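Long-range contacts in clavulanic acid biosynthesis oligopeptide binding protein 2 (Streptomyces clavuligerus, PDB 2WOL), which probably binds oligopeptides as an extracellular solute-binding protein of the clavulanic acid biosynthetic pathway: residues V38-V43 against E274-Q279; S294-P299 against L532-P537. One frame throughout, in Å; residues are numbered along the deposited sequence.

Contact 1: residues V38-V43 against E274-Q279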
loop_
_atom_site.group_PDB
_atom_site.type_symbol
_atom_site.label_atom_id
_atom_site.label_comp_id
_atom_site.label_asym_id
_atom_site.label_seq_id
_atom_site.Cartn_x
_atom_site.Cartn_y
_atom_site.Cartn_z
ATOM N N VAL A 38 3.910 14.314 13.377
ATOM C CA VAL A 38 2.598 14.929 13.235
ATOM C C VAL A 38 1.770 14.192 12.174
ATOM O O VAL A 38 2.313 13.610 11.235
ATOM C CB VAL A 38 2.722 16.459 12.958
ATOM C CG1 VAL A 38 3.392 16.737 11.611
ATOM C CG2 VAL A 38 1.368 17.156 13.082
ATOM N N SER A 39 0.453 14.199 12.364
ATOM C CA SER A 39 -0.490 13.587 11.433
ATOM C C SER A 39 -1.770 14.407 11.455
ATOM O O SER A 39 -2.113 15.012 12.482
ATOM C CB SER A 39 -0.787 12.139 11.848
ATOM O OG SER A 39 -1.788 11.554 11.028
ATOM N N SER A 40 -2.473 14.426 10.326
ATOM C CA SER A 40 -3.770 15.089 10.253
ATOM C C SER A 40 -4.889 14.171 10.733
ATOM O O SER A 40 -6.001 14.632 10.986
ATOM C CB SER A 40 -4.055 15.583 8.831
ATOM O OG SER A 40 -4.450 14.528 7.973
ATOM N N ALA A 41 -4.584 12.880 10.851
ATOM C CA ALA A 41 -5.566 11.866 11.217
ATOM C C ALA A 41 -5.050 10.985 12.346
ATOM O O ALA A 41 -3.846 10.775 12.482
ATOM C CB ALA A 41 -5.916 11.020 10.011
ATOM N N ASP A 42 -5.973 10.475 13.156
ATOM C CA ASP A 42 -5.648 9.501 14.191
ATOM C C ASP A 42 -5.355 8.153 13.529
ATOM O O ASP A 42 -5.750 7.911 12.385
ATOM C CB ASP A 42 -6.839 9.371 15.154
ATOM C CG ASP A 42 -6.445 8.862 16.540
ATOM O OD1 ASP A 42 -5.297 8.424 16.747
ATOM O OD2 ASP A 42 -7.317 8.901 17.435
ATOM N N VAL A 43 -4.655 7.284 14.247
ATOM C CA VAL A 43 -4.504 5.899 13.816
ATOM C C VAL A 43 -5.884 5.261 13.654
ATOM O O VAL A 43 -6.831 5.627 14.359
ATOM C CB VAL A 43 -3.657 5.069 14.821
ATOM C CG1 VAL A 43 -2.266 5.669 14.969
ATOM C CG2 VAL A 43 -4.348 4.962 16.188
ATOM N N GLU A 274 2.046 10.814 8.867
ATOM C CA GLU A 274 0.959 10.392 7.985
ATOM C C GLU A 274 1.448 10.288 6.542
ATOM O O GLU A 274 1.057 9.380 5.802
ATOM C CB GLU A 274 -0.216 11.359 8.092
ATOM C CG GLU A 274 -1.472 10.851 7.428
ATOM C CD GLU A 274 -2.566 11.886 7.386
ATOM O OE1 GLU A 274 -2.276 13.086 7.599
ATOM O OE2 GLU A 274 -3.716 11.486 7.129
ATOM N N GLY A 275 2.304 11.232 6.152
ATOM C CA GLY A 275 3.045 11.146 4.904
ATOM C C GLY A 275 2.264 11.322 3.619
ATOM O O GLY A 275 2.653 10.779 2.587
ATOM N N ARG A 276 1.172 12.083 3.663
ATOM C CA ARG A 276 0.402 12.350 2.444
ATOM C C ARG A 276 1.062 13.416 1.565
ATOM O O ARG A 276 0.527 13.782 0.518
ATOM C CB ARG A 276 -1.030 12.774 2.774
ATOM C CG ARG A 276 -1.931 11.695 3.344
ATOM C CD ARG A 276 -3.372 12.163 3.207
ATOM N NE ARG A 276 -4.189 11.897 4.388
ATOM C CZ ARG A 276 -5.155 12.703 4.828
ATOM N NH1 ARG A 276 -5.417 13.847 4.203
ATOM N NH2 ARG A 276 -5.851 12.373 5.912
ATOM N N GLY A 277 2.219 13.907 1.999
ATOM C CA GLY A 277 2.976 14.898 1.244
ATOM C C GLY A 277 2.579 16.316 1.589
ATOM O O GLY A 277 1.626 16.541 2.340
ATOM N N LEU A 278 3.325 17.271 1.046
ATOM C CA LEU A 278 2.963 18.678 1.155
ATOM C C LEU A 278 1.705 18.958 0.341
ATOM O O LEU A 278 1.539 18.437 -0.766
ATOM C CB LEU A 278 4.110 19.571 0.671
ATOM C CG LEU A 278 5.434 19.525 1.441
ATOM C CD1 LEU A 278 6.486 20.375 0.736
ATOM C CD2 LEU A 278 5.265 19.980 2.881
ATOM N N GLN A 279 0.823 19.776 0.907
ATOM C CA GLN A 279 -0.374 20.237 0.213
ATOM C C GLN A 279 -0.009 21.378 -0.728
ATOM O O GLN A 279 1.132 21.839 -0.729
ATOM C CB GLN A 279 -1.439 20.683 1.218
ATOM C CG GLN A 279 -1.876 19.586 2.178
ATOM C CD GLN A 279 -2.635 18.462 1.494
ATOM O OE1 GLN A 279 -3.506 18.700 0.655
ATOM N NE2 GLN A 279 -2.313 17.227 1.860
#

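Contact 2: residues S294-P299 against L532-P537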
loop_
_atom_site.group_PDB
_atom_site.type_symbol
_atom_site.label_atom_id
_atom_site.label_comp_id
_atom_site.label_asym_id
_atom_site.label_seq_id
_atom_site.Cartn_x
_atom_site.Cartn_y
_atom_site.Cartn_z
ATOM N N SER A 294 16.083 22.108 -0.788
ATOM C CA SER A 294 17.143 21.260 -0.258
ATOM C C SER A 294 16.655 20.350 0.876
ATOM O O SER A 294 17.348 19.404 1.255
ATOM C CB SER A 294 18.340 22.109 0.186
ATOM O OG SER A 294 18.083 22.778 1.406
ATOM N N HIS A 295 15.462 20.646 1.395
ATOM C CA HIS A 295 14.841 19.873 2.475
ATOM C C HIS A 295 13.692 18.996 1.972
ATOM O O HIS A 295 12.923 18.464 2.772
ATOM C CB HIS A 295 14.296 20.810 3.563
ATOM C CG HIS A 295 15.322 21.720 4.164
ATOM N ND1 HIS A 295 16.386 21.257 4.904
ATOM C CD2 HIS A 295 15.431 23.070 4.154
ATOM C CE1 HIS A 295 17.113 22.279 5.316
ATOM N NE2 HIS A 295 16.556 23.392 4.874
ATOM N N THR A 296 13.582 18.836 0.655
ATOM C CA THR A 296 12.424 18.177 0.058
ATOM C C THR A 296 12.804 16.969 -0.805
ATOM O O THR A 296 13.778 17.012 -1.562
ATOM C CB THR A 296 11.596 19.186 -0.776
ATOM O OG1 THR A 296 11.256 20.301 0.053
ATOM C CG2 THR A 296 10.316 18.558 -1.289
ATOM N N ASP A 297 12.024 15.898 -0.661
ATOM C CA ASP A 297 12.131 14.695 -1.484
ATOM C C ASP A 297 10.854 14.517 -2.292
ATOM O O ASP A 297 9.761 14.790 -1.798
ATOM C CB ASP A 297 12.366 13.471 -0.597
ATOM C CG ASP A 297 13.682 13.545 0.148
ATOM O OD1 ASP A 297 14.719 13.767 -0.510
ATOM O OD2 ASP A 297 13.689 13.382 1.385
ATOM N N ASN A 298 11.000 14.059 -3.533
ATOM C CA ASN A 298 9.866 13.919 -4.454
ATOM C C ASN A 298 9.774 12.485 -5.010
ATOM O O ASN A 298 9.924 12.268 -6.212
ATOM C CB ASN A 298 10.003 14.958 -5.581
ATOM C CG ASN A 298 8.748 15.093 -6.450
ATOM O OD1 ASN A 298 7.633 14.732 -6.055
ATOM N ND2 ASN A 298 8.936 15.636 -7.645
ATOM N N PRO A 299 9.532 11.494 -4.130
ATOM C CA PRO A 299 9.555 10.103 -4.570
ATOM C C PRO A 299 8.266 9.674 -5.261
ATOM O O PRO A 299 7.228 10.323 -5.106
ATOM C CB PRO A 299 9.686 9.338 -3.252
ATOM C CG PRO A 299 8.938 10.178 -2.283
ATOM C CD PRO A 299 9.225 11.603 -2.690
ATOM N N LEU A 532 5.491 14.951 -2.327
ATOM C CA LEU A 532 6.563 15.796 -1.810
ATOM C C LEU A 532 6.651 15.663 -0.298
ATOM O O LEU A 532 5.739 16.080 0.410
ATOM C CB LEU A 532 6.329 17.260 -2.193
ATOM C CG LEU A 532 6.540 17.637 -3.662
ATOM C CD1 LEU A 532 5.959 18.995 -3.946
ATOM C CD2 LEU A 532 8.008 17.608 -4.040
ATOM N N HIS A 533 7.738 15.067 0.187
ATOM C CA HIS A 533 7.977 14.980 1.627
ATOM C C HIS A 533 8.977 16.041 2.054
ATOM O O HIS A 533 9.964 16.273 1.357
ATOM C CB HIS A 533 8.554 13.618 2.016
ATOM C CG HIS A 533 7.669 12.451 1.708
ATOM N ND1 HIS A 533 6.339 12.394 2.074
ATOM C CD2 HIS A 533 7.947 11.266 1.113
ATOM C CE1 HIS A 533 5.831 11.234 1.693
ATOM N NE2 HIS A 533 6.787 10.531 1.110
ATOM N N PHE A 534 8.728 16.656 3.210
ATOM C CA PHE A 534 9.632 17.655 3.788
ATOM C C PHE A 534 10.331 17.067 5.014
ATOM O O PHE A 534 9.687 16.496 5.890
ATOM C CB PHE A 534 8.850 18.921 4.172
ATOM C CG PHE A 534 9.723 20.078 4.587
ATOM C CD1 PHE A 534 10.194 20.982 3.636
ATOM C CD2 PHE A 534 10.067 20.272 5.926
ATOM C CE1 PHE A 534 11.003 22.054 4.009
ATOM C CE2 PHE A 534 10.883 21.353 6.310
ATOM C CZ PHE A 534 11.343 22.239 5.342
ATOM N N ARG A 535 11.652 17.197 5.062
ATOM C CA ARG A 535 12.438 16.686 6.187
ATOM C C ARG A 535 13.199 17.820 6.851
ATOM O O ARG A 535 13.970 18.531 6.199
ATOM C CB ARG A 535 13.427 15.601 5.732
ATOM C CG ARG A 535 14.142 15.928 4.426
ATOM C CD ARG A 535 15.325 15.012 4.118
ATOM N NE ARG A 535 15.518 15.008 2.671
ATOM C CZ ARG A 535 16.194 15.933 1.995
ATOM N NH1 ARG A 535 16.819 16.920 2.634
ATOM N NH2 ARG A 535 16.253 15.859 0.672
ATOM N N ASN A 536 12.993 17.997 8.150
ATOM C CA ASN A 536 13.779 18.984 8.874
ATOM C C ASN A 536 15.235 18.536 9.010
ATOM O O ASN A 536 15.500 17.341 9.156
ATOM C CB ASN A 536 13.126 19.322 10.206
ATOM C CG ASN A 536 12.057 20.385 10.055
ATOM O OD1 ASN A 536 12.331 21.480 9.559
ATOM N ND2 ASN A 536 10.829 20.066 10.452
ATOM N N PRO A 537 16.186 19.485 8.911
ATOM C CA PRO A 537 17.606 19.110 8.775
ATOM C C PRO A 537 18.270 18.446 9.996
ATOM O O PRO A 537 19.332 17.825 9.855
ATOM C CB PRO A 537 18.287 20.441 8.421
ATOM C CG PRO A 537 17.384 21.496 8.978
ATOM C CD PRO A 537 15.988 20.946 8.853
HETATM O O HOH W 1 16.501 18.741 5.555
#

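Contact 1: residues V38-V43 against E274-Q279
Ser39 and Glu274 bring the two backbones closest, their CA atoms 4.9 Å apart, near the end of the run begun by strand 34-39, beside the segment that follows strand 271-272. Those strands are parallel neighbours in a mixed five-stranded sheet of this periplasmic-binding-protein fold, with Val38 still paired to Ile271 and Leu273; past that ladder side chains take over. The principle illustrated is that one carboxylate can join two segments of one chain just beyond a sheet. Glu274, its CG set opposite the backbone N (chi1 -169°) and its chain extended beyond, runs past Ser39, whose OG lies 3.3 Å from Glu274 CB, and reaches Ser40. There Glu274 OE1 accepts two bonds. Ser40 OG donates to the syn lone pair of Glu274 OE1 over 2.6 Å, while the backbone N of Ser40, 3.0 Å from Glu274 OE1, comes from well above the carboxylate plane. Ser39 OG, meanwhile, turns to its own loop and donates to Ala41 O at 2.6 Å. Trp55 of helix 54-63 touches both Ser39 and Glu274. The other oxygen, Glu274 OE2, has the methyl of Ala41 nearby and forms a salt bridge with Arg276 NH2 at 2.6 Å, which probably favours the ionised acid. Ser40 OG sits over one face of the Arg276 guanidinium, 3.3 Å from NH2 at an angle too poor for a hydrogen bond.

Contact 2: residues S294-P299 against L532-P537
Thr296 faces Phe534 in an antiparallel non-hydrogen-bonded pair, and Asp297 faces His533 in the hydrogen-bonded pair next to it, with Asp297 N to His533 O at 2.9 Å and His533 N to Asp297 O at 2.8 Å. Beyond the strands, Arg535 N adds an almost straight bond to His295 O. The side chain of Arg535 shows how one residue can bind a short strand a second time. Arg535 CG stands between the backbone N and the carbonyl carbon (chi1 42°), within 3.3 Å of His295 O, and the extended chain carries the guanidinium back over the peptide joining His295 to Thr296, which lies against one of its faces. The grip on Asp297 is side-on: Arg535 NE meets Asp297 OD2 at 2.8 Å and its NH2 meets Asp297 OD1 at 2.9 Å, the carboxylate and guanidinium planes turned 50° apart. NH1 bonds to Ser294 O. Gly16 O takes a further bond from NH2, Tyr551 OH binds Asp297 OD2 and Gly20 N binds OD1, so this buried ion pair has further hydrogen-bond partners. On the face of Thr296 and Phe534, the phenyl ring lies side by side with His295, Phe534 CE1 being 3.5 Å from His295 CB, and their planes are oblique at 54°. The imidazole also packs on Pro537; a water at its edge joins ND1 to Arg535 O, while NE2 binds Thr12 O. Further along, Thr296 CG2 touches Leu532 CD2, and Pro299 CG approaches His533 CD2 at 3.7 Å. This is an antiparallel beta ladder at the end of long strand 523-534, reinforced by a salt bridge from the residue just past the strand, Arg535, back to Asp297, within a mixed sheet of the solute-binding fold.

Contact 1 and contact 2 follow one another along the chain, and their centres lie about 14 Å apart on the same side of the protein's centre. Helices 280-288 and 290-293 lead from one to the other, yet the two also meet directly. Leu278 N lies 2.8 Å from Leu532 O, a probable hydrogen bond tying the loop of contact 1 to the strand of contact 2. Around it, Gly275 O comes within 3.3 Å of His533 CE1, and Leu278 CD2 packs 4.0 Å from Phe534 CB. Residues 274-279 thus bridge two sheets: strand 34-39 belongs to one, and the paired strands 296-297 and 523-534 belong to the other.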